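Local coordinates for BSU-2 beta-lactamase (Bacillus subtilis, PDB 6W5E), which probably hydrolyses the amide bond of beta-lactam antibiotics as a class D serine beta-lactamase, at residues Q203-L211 / V256-S267; V39-F50 / F61-N69. All blocks are in the same frame, centred on the assembly; numbering follows the deposited sequence. Where two conformers were deposited one is given.

Interaction 1 (Q203-L211 / V256-S267); sequences QEEGDHYTL and VDILKKYGLITS
The last turns of helix 248-261 and the C-terminal tail 264-267 pack against the beta hairpin of strands 202-205 and 209-217 at the edge of the central antiparallel sheet of the penicillin-binding transpeptidase fold. Y209 and I265 form the middle of the contact. The CA of I265 sits over the centre of the Y209 ring, 4.2 Å from its centroid and 4° off the ring normal, a CH-pi contact, while I265 CG2 comes to 3.7 Å from Y209 CZ. The ring takes this place because Y209 CG lies between its own backbone N and carbonyl carbon (chi1 74°), and its other face is covered by the backbone N of G206 in the hairpin turn. I231 of strand 225-233 touches both Y209 and I265.

Deeper in, L211 completes the apolar layer: its CD1 approaches L259 CD1 at 3.8 Å, and its CD2 faces V256 and I265. F240 of strand 236-244 touches both L211 and L259, so the helix, the tail and the sheet share one apolar patch. The helix ends in a Schellman motif with G263 at positive phi, and the L259 carbonyl accepts from both L264 N and I265 N; this turns the chain toward the hairpin.

At the exposed end, the two oxygens of the terminal carboxylate are taken by successive amides of the turn. D207 N donates to S267 OXT, and H208 N to S267 O on a lone pair in the carbonyl plane. The H208 imidazole has its polar partner elsewhere, ND1 bonding to E234. D207 OD2 lies 3.4 Å from S267 OXT, two acceptors that probably repel each other, against which the D207 and H208 amides hold the terminal carboxylate; a water that donates to D207 OD2 at 2.7 Å also hydrogen-bonds S267 OG, tying the two side chains together.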
loop_
_atom_site.group_PDB
_atom_site.type_symbol
_atom_site.label_atom_id
_atom_site.label_comp_id
_atom_site.label_asym_id
_atom_site.label_seq_id
_atom_site.Cartn_x
_atom_site.Cartn_y
_atom_site.Cartn_z
ATOM N N GLN A 203 -11.091 -0.983 1.978
ATOM C CA GLN A 203 -11.508 0.364 2.345
ATOM C C GLN A 203 -13.005 0.574 2.194
ATOM O O GLN A 203 -13.610 1.279 3.007
ATOM C CB GLN A 203 -10.772 1.394 1.482
ATOM C CG GLN A 203 -9.262 1.262 1.523
ATOM C CD GLN A 203 -8.657 1.947 2.732
ATOM O OE1 GLN A 203 -8.659 3.173 2.826
ATOM N NE2 GLN A 203 -8.131 1.159 3.662
ATOM N N GLU A 204 -13.610 -0.023 1.167
ATOM C CA GLU A 204 -15.033 0.111 0.876
ATOM C C GLU A 204 -15.512 -1.172 0.222
ATOM O O GLU A 204 -14.889 -1.636 -0.734
ATOM C CB GLU A 204 -15.279 1.230 -0.143
ATOM C CG GLU A 204 -14.912 2.638 0.261
ATOM C CD GLU A 204 -15.645 3.665 -0.588
ATOM O OE1 GLU A 204 -16.767 4.057 -0.207
ATOM O OE2 GLU A 204 -15.110 4.058 -1.648
ATOM N N GLU A 205 -16.640 -1.706 0.689
ATOM C CA GLU A 205 -17.324 -2.822 0.035
ATOM C C GLU A 205 -18.684 -2.309 -0.421
ATOM O O GLU A 205 -19.615 -2.208 0.383
ATOM C CB GLU A 205 -17.492 -4.015 0.973
ATOM C CG GLU A 205 -16.334 -4.983 1.000
ATOM C CD GLU A 205 -16.712 -6.307 1.627
ATOM O OE1 GLU A 205 -16.403 -6.522 2.812
ATOM O OE2 GLU A 205 -17.326 -7.139 0.930
ATOM N N GLY A 206 -18.796 -1.972 -1.705
ATOM C CA GLY A 206 -20.064 -1.573 -2.276
ATOM C C GLY A 206 -20.841 -2.762 -2.809
ATOM O O GLY A 206 -20.446 -3.920 -2.671
ATOM N N ASP A 207 -21.983 -2.453 -3.428
ATOM C CA ASP A 207 -22.786 -3.490 -4.065
ATOM C C ASP A 207 -22.107 -4.044 -5.310
ATOM O O ASP A 207 -22.317 -5.210 -5.661
ATOM C CB ASP A 207 -24.159 -2.933 -4.442
ATOM C CG ASP A 207 -24.973 -2.522 -3.235
ATOM O OD1 ASP A 207 -25.017 -3.297 -2.258
ATOM O OD2 ASP A 207 -25.572 -1.427 -3.264
ATOM N N HIS A 208 -21.294 -3.236 -5.987
ATOM C CA HIS A 208 -20.750 -3.601 -7.285
ATOM C C HIS A 208 -19.234 -3.529 -7.356
ATOM O O HIS A 208 -18.670 -3.800 -8.422
ATOM C CB HIS A 208 -21.360 -2.713 -8.382
ATOM C CG HIS A 208 -22.856 -2.676 -8.362
ATOM N ND1 HIS A 208 -23.627 -3.789 -8.611
ATOM C CD2 HIS A 208 -23.722 -1.666 -8.109
ATOM C CE1 HIS A 208 -24.905 -3.467 -8.519
ATOM N NE2 HIS A 208 -24.990 -2.184 -8.216
ATOM N N TYR A 209 -18.561 -3.176 -6.265
ATOM C CA TYR A 209 -17.110 -3.050 -6.283
ATOM C C TYR A 209 -16.578 -3.223 -4.871
ATOM O O TYR A 209 -17.300 -3.040 -3.890
ATOM C CB TYR A 209 -16.675 -1.685 -6.835
ATOM C CG TYR A 209 -16.908 -0.573 -5.848
ATOM C CD1 TYR A 209 -18.159 0.009 -5.722
ATOM C CD2 TYR A 209 -15.886 -0.132 -5.002
ATOM C CE1 TYR A 209 -18.389 1.014 -4.803
ATOM C CE2 TYR A 209 -16.107 0.862 -4.069
ATOM C CZ TYR A 209 -17.360 1.440 -3.983
ATOM O OH TYR A 209 -17.591 2.432 -3.063
ATOM N N THR A 210 -15.289 -3.555 -4.784
ATOM C CA THR A 210 -14.552 -3.548 -3.526
ATOM C C THR A 210 -13.260 -2.783 -3.749
ATOM O O THR A 210 -12.501 -3.102 -4.672
ATOM C CB THR A 210 -14.238 -4.971 -3.019
ATOM O OG1 THR A 210 -15.457 -5.713 -2.901
ATOM C CG2 THR A 210 -13.569 -4.919 -1.655
ATOM N N LEU A 211 -13.020 -1.773 -2.917
ATOM C CA LEU A 211 -11.805 -0.970 -2.989
ATOM C C LEU A 211 -10.844 -1.455 -1.909
ATOM O O LEU A 211 -11.203 -1.493 -0.722
ATOM C CB LEU A 211 -12.123 0.513 -2.797
ATOM C CG LEU A 211 -10.903 1.438 -2.740
ATOM C CD1 LEU A 211 -10.160 1.446 -4.066
ATOM C CD2 LEU A 211 -11.329 2.844 -2.351
ATOM N N VAL A 256 -9.512 8.185 -5.376
ATOM C CA VAL A 256 -10.958 7.986 -5.349
ATOM C C VAL A 256 -11.644 8.838 -6.411
ATOM O O VAL A 256 -12.556 8.366 -7.101
ATOM C CB VAL A 256 -11.503 8.232 -3.930
ATOM C CG1 VAL A 256 -13.017 8.309 -3.943
ATOM C CG2 VAL A 256 -11.021 7.113 -2.994
ATOM N N ASP A 257 -11.210 10.097 -6.569
ATOM C CA ASP A 257 -11.794 10.934 -7.611
ATOM C C ASP A 257 -11.620 10.307 -8.990
ATOM O O ASP A 257 -12.571 10.285 -9.780
ATOM C CB ASP A 257 -11.229 12.353 -7.553
ATOM C CG ASP A 257 -12.225 13.392 -8.040
ATOM O OD1 ASP A 257 -13.324 13.494 -7.457
ATOM O OD2 ASP A 257 -11.907 14.112 -9.006
ATOM N N ILE A 258 -10.430 9.779 -9.296
ATOM C CA ILE A 258 -10.190 9.157 -10.594
ATOM C C ILE A 258 -11.059 7.922 -10.764
ATOM O O ILE A 258 -11.682 7.722 -11.813
ATOM C CB ILE A 258 -8.696 8.824 -10.763
ATOM C CG1 ILE A 258 -7.857 10.108 -10.793
ATOM C CG2 ILE A 258 -8.478 7.989 -12.019
ATOM C CD1 ILE A 258 -6.374 9.865 -10.630
ATOM N N LEU A 259 -11.110 7.071 -9.735
ATOM C CA LEU A 259 -11.865 5.827 -9.858
ATOM C C LEU A 259 -13.358 6.088 -10.004
ATOM O O LEU A 259 -14.059 5.305 -10.655
ATOM C CB LEU A 259 -11.583 4.904 -8.671
ATOM C CG LEU A 259 -10.139 4.421 -8.510
ATOM C CD1 LEU A 259 -10.010 3.544 -7.267
ATOM C CD2 LEU A 259 -9.621 3.687 -9.749
ATOM N N LYS A 260 -13.857 7.179 -9.416
ATOM C CA LYS A 260 -15.247 7.578 -9.621
ATOM C C LYS A 260 -15.461 8.142 -11.024
ATOM O O LYS A 260 -16.414 7.765 -11.713
ATOM C CB LYS A 260 -15.655 8.601 -8.564
ATOM C CG LYS A 260 -15.903 8.004 -7.185
ATOM C CD LYS A 260 -16.265 9.086 -6.177
ATOM C CE LYS A 260 -16.750 8.470 -4.883
ATOM N NZ LYS A 260 -17.041 9.498 -3.849
ATOM N N LYS A 261 -14.571 9.040 -11.468
ATOM C CA LYS A 261 -14.700 9.641 -12.792
ATOM C C LYS A 261 -14.701 8.592 -13.889
ATOM O O LYS A 261 -15.338 8.786 -14.927
ATOM C CB LYS A 261 -13.523 10.574 -13.048
ATOM C CG LYS A 261 -13.616 11.953 -12.469
ATOM C CD LYS A 261 -12.346 12.693 -12.855
ATOM C CE LYS A 261 -12.431 14.161 -12.563
ATOM N NZ LYS A 261 -11.112 14.761 -12.849
ATOM N N TYR A 262 -13.961 7.500 -13.705
ATOM C CA TYR A 262 -13.813 6.479 -14.733
ATOM C C TYR A 262 -14.675 5.255 -14.472
ATOM O O TYR A 262 -14.471 4.211 -15.099
ATOM C CB TYR A 262 -12.334 6.150 -14.967
ATOM C CG TYR A 262 -11.690 7.257 -15.767
ATOM C CD1 TYR A 262 -11.759 7.254 -17.151
ATOM C CD2 TYR A 262 -11.083 8.341 -15.137
ATOM C CE1 TYR A 262 -11.221 8.286 -17.900
ATOM C CE2 TYR A 262 -10.538 9.388 -15.877
ATOM C CZ TYR A 262 -10.608 9.344 -17.259
ATOM O OH TYR A 262 -10.069 10.370 -18.004
ATOM N N GLY A 263 -15.649 5.372 -13.572
ATOM C CA GLY A 263 -16.707 4.387 -13.452
ATOM C C GLY A 263 -16.341 3.106 -12.741
ATOM O O GLY A 263 -17.088 2.127 -12.851
ATOM N N LEU A 264 -15.229 3.078 -12.007
ATOM C CA LEU A 264 -14.834 1.886 -11.263
ATOM C C LEU A 264 -15.427 1.860 -9.859
ATOM O O LEU A 264 -15.868 0.803 -9.388
ATOM C CB LEU A 264 -13.306 1.772 -11.234
ATOM C CG LEU A 264 -12.620 1.683 -12.602
ATOM C CD1 LEU A 264 -11.120 1.476 -12.457
ATOM C CD2 LEU A 264 -13.228 0.597 -13.478
ATOM N N ILE A 265 -15.442 2.997 -9.172
ATOM C CA ILE A 265 -16.227 3.155 -7.951
ATOM C C ILE A 265 -17.609 3.628 -8.371
ATOM O O ILE A 265 -17.749 4.705 -8.960
ATOM C CB ILE A 265 -15.579 4.160 -6.990
ATOM C CG1 ILE A 265 -14.280 3.595 -6.418
ATOM C CG2 ILE A 265 -16.545 4.538 -5.858
ATOM C CD1 ILE A 265 -13.520 4.581 -5.559
ATOM N N THR A 266 -18.624 2.819 -8.080
ATOM C CA THR A 266 -19.998 3.183 -8.393
ATOM C C THR A 266 -20.817 3.165 -7.111
ATOM O O THR A 266 -20.919 4.184 -6.425
ATOM C CB THR A 266 -20.577 2.252 -9.466
ATOM O OG1 THR A 266 -20.426 0.881 -9.068
ATOM C CG2 THR A 266 -19.867 2.465 -10.801
ATOM N N SER A 267 -21.367 2.009 -6.759
ATOM C CA SER A 267 -22.099 1.867 -5.509
ATOM C C SER A 267 -22.067 0.415 -5.058
ATOM O O SER A 267 -21.507 -0.443 -5.749
ATOM C CB SER A 267 -23.543 2.334 -5.675
ATOM O OG SER A 267 -24.253 1.445 -6.513
ATOM O OXT SER A 267 -22.598 0.077 -3.998
HETATM O O HOH W 1 -26.075 0.549 -4.985
#

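Interaction 2 (V39-F50 / F61-N69); sequences VDDEFKDTDGTF and FVYNRKRAN
The carbonyl oxygen of Y63 is gripped by two donors from the neighbouring strand: the hydroxyl of T49, whose OG1 lies 2.7 Å away and nearly in line with the C=O bond, and the amide of F50, with N at 3.3 Å. T49 OG1 stands opposite its backbone N (chi1 -180°), which carries the hydroxyl across to the last carbonyl of strand 59-63. In return Y63 N donates to F50 O at 2.8 Å, making F50 and Y63 an antiparallel hydrogen-bonded pair.

Beside this pair the Y63 ring lies against F43 in an offset stack, with centroids 4.6 Å apart and planes at 21°; Y63 CE2 sits over the rim of the F43 face. V39 CG2 packs on Y63 CB and meets the F61 ring at its edge. A water joins the Y63 hydroxyl to T46 O and G48 N.

N64 works in two directions. Its OD1 accepts from R67 N as the N-cap of helix 65-68, while its ND2 donates to G48 O at 2.9 Å from above the carbonyl plane. The extended R67 chain runs along G48, CD reaching 3.6 Å from G48 CA, and lays one guanidinium face over D47 O. Its NH1 forms a salt bridge with D47 OD2 at 3.4 Å and also binds a malonate ion, probably from crystallisation, whereas NE bonds to N243 of the adjoining strand. The arrangement is that of a beta hairpin at the edge of the antiparallel sheet, with a capped short helix following its second strand.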
loop_
_atom_site.group_PDB
_atom_site.type_symbol
_atom_site.label_atom_id
_atom_site.label_comp_id
_atom_site.label_asym_id
_atom_site.label_seq_id
_atom_site.Cartn_x
_atom_site.Cartn_y
_atom_site.Cartn_z
ATOM N N VAL A 39 -5.765 12.187 -16.486
ATOM C CA VAL A 39 -5.933 12.557 -15.082
ATOM C C VAL A 39 -5.191 13.851 -14.747
ATOM O O VAL A 39 -4.977 14.155 -13.569
ATOM C CB VAL A 39 -5.544 11.411 -14.118
ATOM C CG1 VAL A 39 -6.352 10.153 -14.428
ATOM C CG2 VAL A 39 -4.048 11.132 -14.184
ATOM N N ASP A 40 -4.803 14.623 -15.772
ATOM C CA ASP A 40 -4.015 15.839 -15.552
ATOM C C ASP A 40 -4.625 16.722 -14.474
ATOM O O ASP A 40 -3.910 17.268 -13.626
ATOM C CB ASP A 40 -3.945 16.674 -16.831
ATOM C CG ASP A 40 -3.053 16.081 -17.890
ATOM O OD1 ASP A 40 -2.503 14.979 -17.705
ATOM O OD2 ASP A 40 -2.917 16.741 -18.939
ATOM N N ASP A 41 -5.948 16.913 -14.504
ATOM C CA ASP A 41 -6.486 17.947 -13.623
ATOM C C ASP A 41 -6.547 17.527 -12.162
ATOM O O ASP A 41 -6.802 18.374 -11.301
ATOM C CB ASP A 41 -7.807 18.552 -14.128
ATOM C CG ASP A 41 -8.979 17.597 -14.089
ATOM O OD1 ASP A 41 -8.906 16.499 -13.507
ATOM O OD2 ASP A 41 -10.019 17.980 -14.667
ATOM N N GLU A 42 -6.285 16.261 -11.856
ATOM C CA GLU A 42 -6.160 15.843 -10.471
ATOM C C GLU A 42 -4.834 16.274 -9.864
ATOM O O GLU A 42 -4.703 16.270 -8.636
ATOM C CB GLU A 42 -6.254 14.324 -10.372
ATOM C CG GLU A 42 -7.550 13.738 -10.876
ATOM C CD GLU A 42 -8.719 14.000 -9.962
ATOM O OE1 GLU A 42 -8.509 14.290 -8.766
ATOM O OE2 GLU A 42 -9.860 13.871 -10.444
ATOM N N PHE A 43 -3.863 16.648 -10.698
ATOM C CA PHE A 43 -2.509 16.973 -10.271
ATOM C C PHE A 43 -2.085 18.367 -10.695
ATOM O O PHE A 43 -0.886 18.666 -10.678
ATOM C CB PHE A 43 -1.512 15.985 -10.877
ATOM C CG PHE A 43 -1.686 14.583 -10.401
ATOM C CD1 PHE A 43 -1.014 14.133 -9.275
ATOM C CD2 PHE A 43 -2.518 13.709 -11.084
ATOM C CE1 PHE A 43 -1.170 12.840 -8.845
ATOM C CE2 PHE A 43 -2.681 12.415 -10.655
ATOM C CZ PHE A 43 -2.010 11.982 -9.536
ATOM N N LYS A 44 -3.023 19.219 -11.106
ATOM C CA LYS A 44 -2.637 20.527 -11.625
ATOM C C LYS A 44 -1.865 21.347 -10.599
ATOM O O LYS A 44 -1.049 22.196 -10.983
ATOM C CB LYS A 44 -3.865 21.284 -12.130
ATOM C CG LYS A 44 -4.905 21.557 -11.067
ATOM N N ASP A 45 -2.076 21.091 -9.306
ATOM C CA ASP A 45 -1.376 21.811 -8.250
ATOM C C ASP A 45 -0.516 20.889 -7.385
ATOM O O ASP A 45 -0.108 21.277 -6.286
ATOM C CB ASP A 45 -2.367 22.597 -7.388
ATOM C CG ASP A 45 -2.894 23.838 -8.089
ATOM O OD1 ASP A 45 -3.869 23.723 -8.867
ATOM O OD2 ASP A 45 -2.327 24.929 -7.865
ATOM N N THR A 46 -0.206 19.690 -7.869
ATOM C CA THR A 46 0.464 18.679 -7.065
ATOM C C THR A 46 1.542 18.004 -7.899
ATOM O O THR A 46 1.315 17.671 -9.062
ATOM C CB THR A 46 -0.560 17.629 -6.627
ATOM O OG1 THR A 46 -1.611 18.264 -5.893
ATOM C CG2 THR A 46 0.082 16.595 -5.738
ATOM N N ASP A 47 2.712 17.800 -7.308
ATOM C CA ASP A 47 3.765 17.003 -7.932
ATOM C C ASP A 47 3.445 15.537 -7.651
ATOM O O ASP A 47 3.567 15.079 -6.512
ATOM C CB ASP A 47 5.106 17.403 -7.318
ATOM C CG ASP A 47 6.291 16.946 -8.139
ATOM O OD1 ASP A 47 6.079 16.277 -9.168
ATOM O OD2 ASP A 47 7.441 17.248 -7.750
ATOM N N GLY A 48 3.011 14.794 -8.666
ATOM C CA GLY A 48 2.543 13.449 -8.378
ATOM C C GLY A 48 2.537 12.554 -9.594
ATOM O O GLY A 48 2.778 12.989 -10.723
ATOM N N THR A 49 2.240 11.278 -9.341
ATOM C CA THR A 49 2.109 10.274 -10.388
ATOM C C THR A 49 0.923 9.371 -10.065
ATOM O O THR A 49 0.537 9.210 -8.904
ATOM C CB THR A 49 3.417 9.483 -10.557
ATOM O OG1 THR A 49 3.278 8.508 -11.591
ATOM C CG2 THR A 49 3.790 8.781 -9.265
ATOM N N PHE A 50 0.322 8.811 -11.112
ATOM C CA PHE A 50 -0.787 7.876 -10.977
ATOM C C PHE A 50 -0.583 6.760 -11.987
ATOM O O PHE A 50 -0.292 7.024 -13.159
ATOM C CB PHE A 50 -2.128 8.573 -11.261
ATOM C CG PHE A 50 -3.309 7.636 -11.284
ATOM C CD1 PHE A 50 -3.839 7.137 -10.100
ATOM C CD2 PHE A 50 -3.898 7.273 -12.483
ATOM C CE1 PHE A 50 -4.920 6.290 -10.122
ATOM C CE2 PHE A 50 -4.991 6.422 -12.508
ATOM C CZ PHE A 50 -5.503 5.935 -11.330
ATOM N N PHE A 61 -1.728 2.350 -17.629
ATOM C CA PHE A 61 -1.716 3.791 -17.833
ATOM C C PHE A 61 -0.834 4.433 -16.771
ATOM O O PHE A 61 -0.922 4.085 -15.590
ATOM C CB PHE A 61 -3.137 4.352 -17.712
ATOM C CG PHE A 61 -3.200 5.848 -17.659
ATOM C CD1 PHE A 61 -3.068 6.598 -18.811
ATOM C CD2 PHE A 61 -3.395 6.513 -16.455
ATOM C CE1 PHE A 61 -3.126 7.979 -18.771
ATOM C CE2 PHE A 61 -3.455 7.899 -16.411
ATOM C CZ PHE A 61 -3.317 8.625 -17.569
ATOM N N VAL A 62 0.012 5.377 -17.189
ATOM C CA VAL A 62 0.923 6.078 -16.284
ATOM C C VAL A 62 0.835 7.572 -16.558
ATOM O O VAL A 62 1.160 8.019 -17.666
ATOM C CB VAL A 62 2.380 5.609 -16.450
ATOM C CG1 VAL A 62 3.293 6.367 -15.489
ATOM C CG2 VAL A 62 2.506 4.108 -16.237
ATOM N N TYR A 63 0.410 8.341 -15.556
ATOM C CA TYR A 63 0.557 9.791 -15.565
ATOM C C TYR A 63 1.856 10.164 -14.857
ATOM O O TYR A 63 2.092 9.737 -13.719
ATOM C CB TYR A 63 -0.624 10.469 -14.859
ATOM C CG TYR A 63 -0.344 11.921 -14.532
ATOM C CD1 TYR A 63 -0.491 12.918 -15.499
ATOM C CD2 TYR A 63 0.108 12.299 -13.266
ATOM C CE1 TYR A 63 -0.203 14.257 -15.204
ATOM C CE2 TYR A 63 0.401 13.622 -12.970
ATOM C CZ TYR A 63 0.244 14.594 -13.935
ATOM O OH TYR A 63 0.533 15.905 -13.626
ATOM N N ASN A 64 2.691 10.961 -15.538
ATOM C CA ASN A 64 3.978 11.435 -15.032
ATOM C C ASN A 64 4.986 10.292 -14.944
ATOM O O ASN A 64 5.303 9.785 -13.857
ATOM C CB ASN A 64 3.840 12.203 -13.711
ATOM C CG ASN A 64 5.092 12.974 -13.353
ATOM O OD1 ASN A 64 6.161 12.737 -13.918
ATOM N ND2 ASN A 64 4.972 13.889 -12.404
ATOM N N ARG A 65 5.523 9.917 -16.104
ATOM C CA ARG A 65 6.439 8.786 -16.191
ATOM C C ARG A 65 7.720 9.036 -15.398
ATOM O O ARG A 65 8.258 8.112 -14.769
ATOM C CB ARG A 65 6.737 8.520 -17.668
ATOM C CG ARG A 65 7.870 7.572 -17.950
ATOM C CD ARG A 65 7.425 6.133 -17.788
ATOM N NE ARG A 65 6.130 5.872 -18.410
ATOM C CZ ARG A 65 5.678 4.655 -18.695
ATOM N NH1 ARG A 65 6.431 3.592 -18.427
ATOM N NH2 ARG A 65 4.486 4.499 -19.249
ATOM N N LYS A 66 8.230 10.272 -15.416
ATOM C CA LYS A 66 9.455 10.568 -14.676
ATOM C C LYS A 66 9.290 10.260 -13.196
ATOM O O LYS A 66 10.105 9.543 -12.602
ATOM C CB LYS A 66 9.851 12.031 -14.858
ATOM C CG LYS A 66 11.105 12.398 -14.074
ATOM C CD LYS A 66 11.506 13.849 -14.300
ATOM C CE LYS A 66 12.574 13.964 -15.375
ATOM N NZ LYS A 66 12.910 15.381 -15.668
ATOM N N ARG A 67 8.231 10.792 -12.584
ATOM C CA ARG A 67 8.019 10.554 -11.164
ATOM C C ARG A 67 7.691 9.092 -10.886
ATOM O O ARG A 67 8.077 8.559 -9.837
ATOM C CB ARG A 67 6.939 11.490 -10.617
ATOM C CG ARG A 67 6.877 11.463 -9.108
ATOM C CD ARG A 67 5.969 12.517 -8.521
ATOM N NE ARG A 67 5.830 12.295 -7.089
ATOM C CZ ARG A 67 6.416 13.027 -6.147
ATOM N NH1 ARG A 67 7.186 14.058 -6.471
ATOM N NH2 ARG A 67 6.231 12.717 -4.878
ATOM N N ALA A 68 7.007 8.425 -11.817
ATOM C CA ALA A 68 6.680 7.017 -11.641
ATOM C C ALA A 68 7.927 6.158 -11.508
ATOM O O ALA A 68 7.874 5.092 -10.882
ATOM C CB ALA A 68 5.812 6.524 -12.798
ATOM N N ASN A 69 9.052 6.612 -12.053
ATOM C CA ASN A 69 10.294 5.856 -12.017
ATOM C C ASN A 69 11.228 6.277 -10.891
ATOM O O ASN A 69 12.311 5.705 -10.764
ATOM C CB ASN A 69 11.007 5.958 -13.369
ATOM C CG ASN A 69 10.473 4.963 -14.371
ATOM O OD1 ASN A 69 10.386 3.767 -14.082
ATOM N ND2 ASN A 69 10.062 5.451 -15.535
HETATM O O HOH W 2 2.341 16.293 -11.297
#

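Overall arrangement
Interaction 2 comes first along the chain and closes before interaction 1 opens; their centres lie about 20 Å apart. Both belong to the same six-stranded antiparallel sheet, at its two opposite edges: interaction 2 at outermost strand 59-63 and its neighbour 48-54, interaction 1 at outermost strand 202-205 and its neighbour 209-217. Helix 248-261 bridges them. Its I258 packs on E42 and F50, and K261 forms salt bridges with D41 and E42, while the tail beyond it reaches the far hairpin. N- and C-terminal parts of the chain thus close over one side of the sheet.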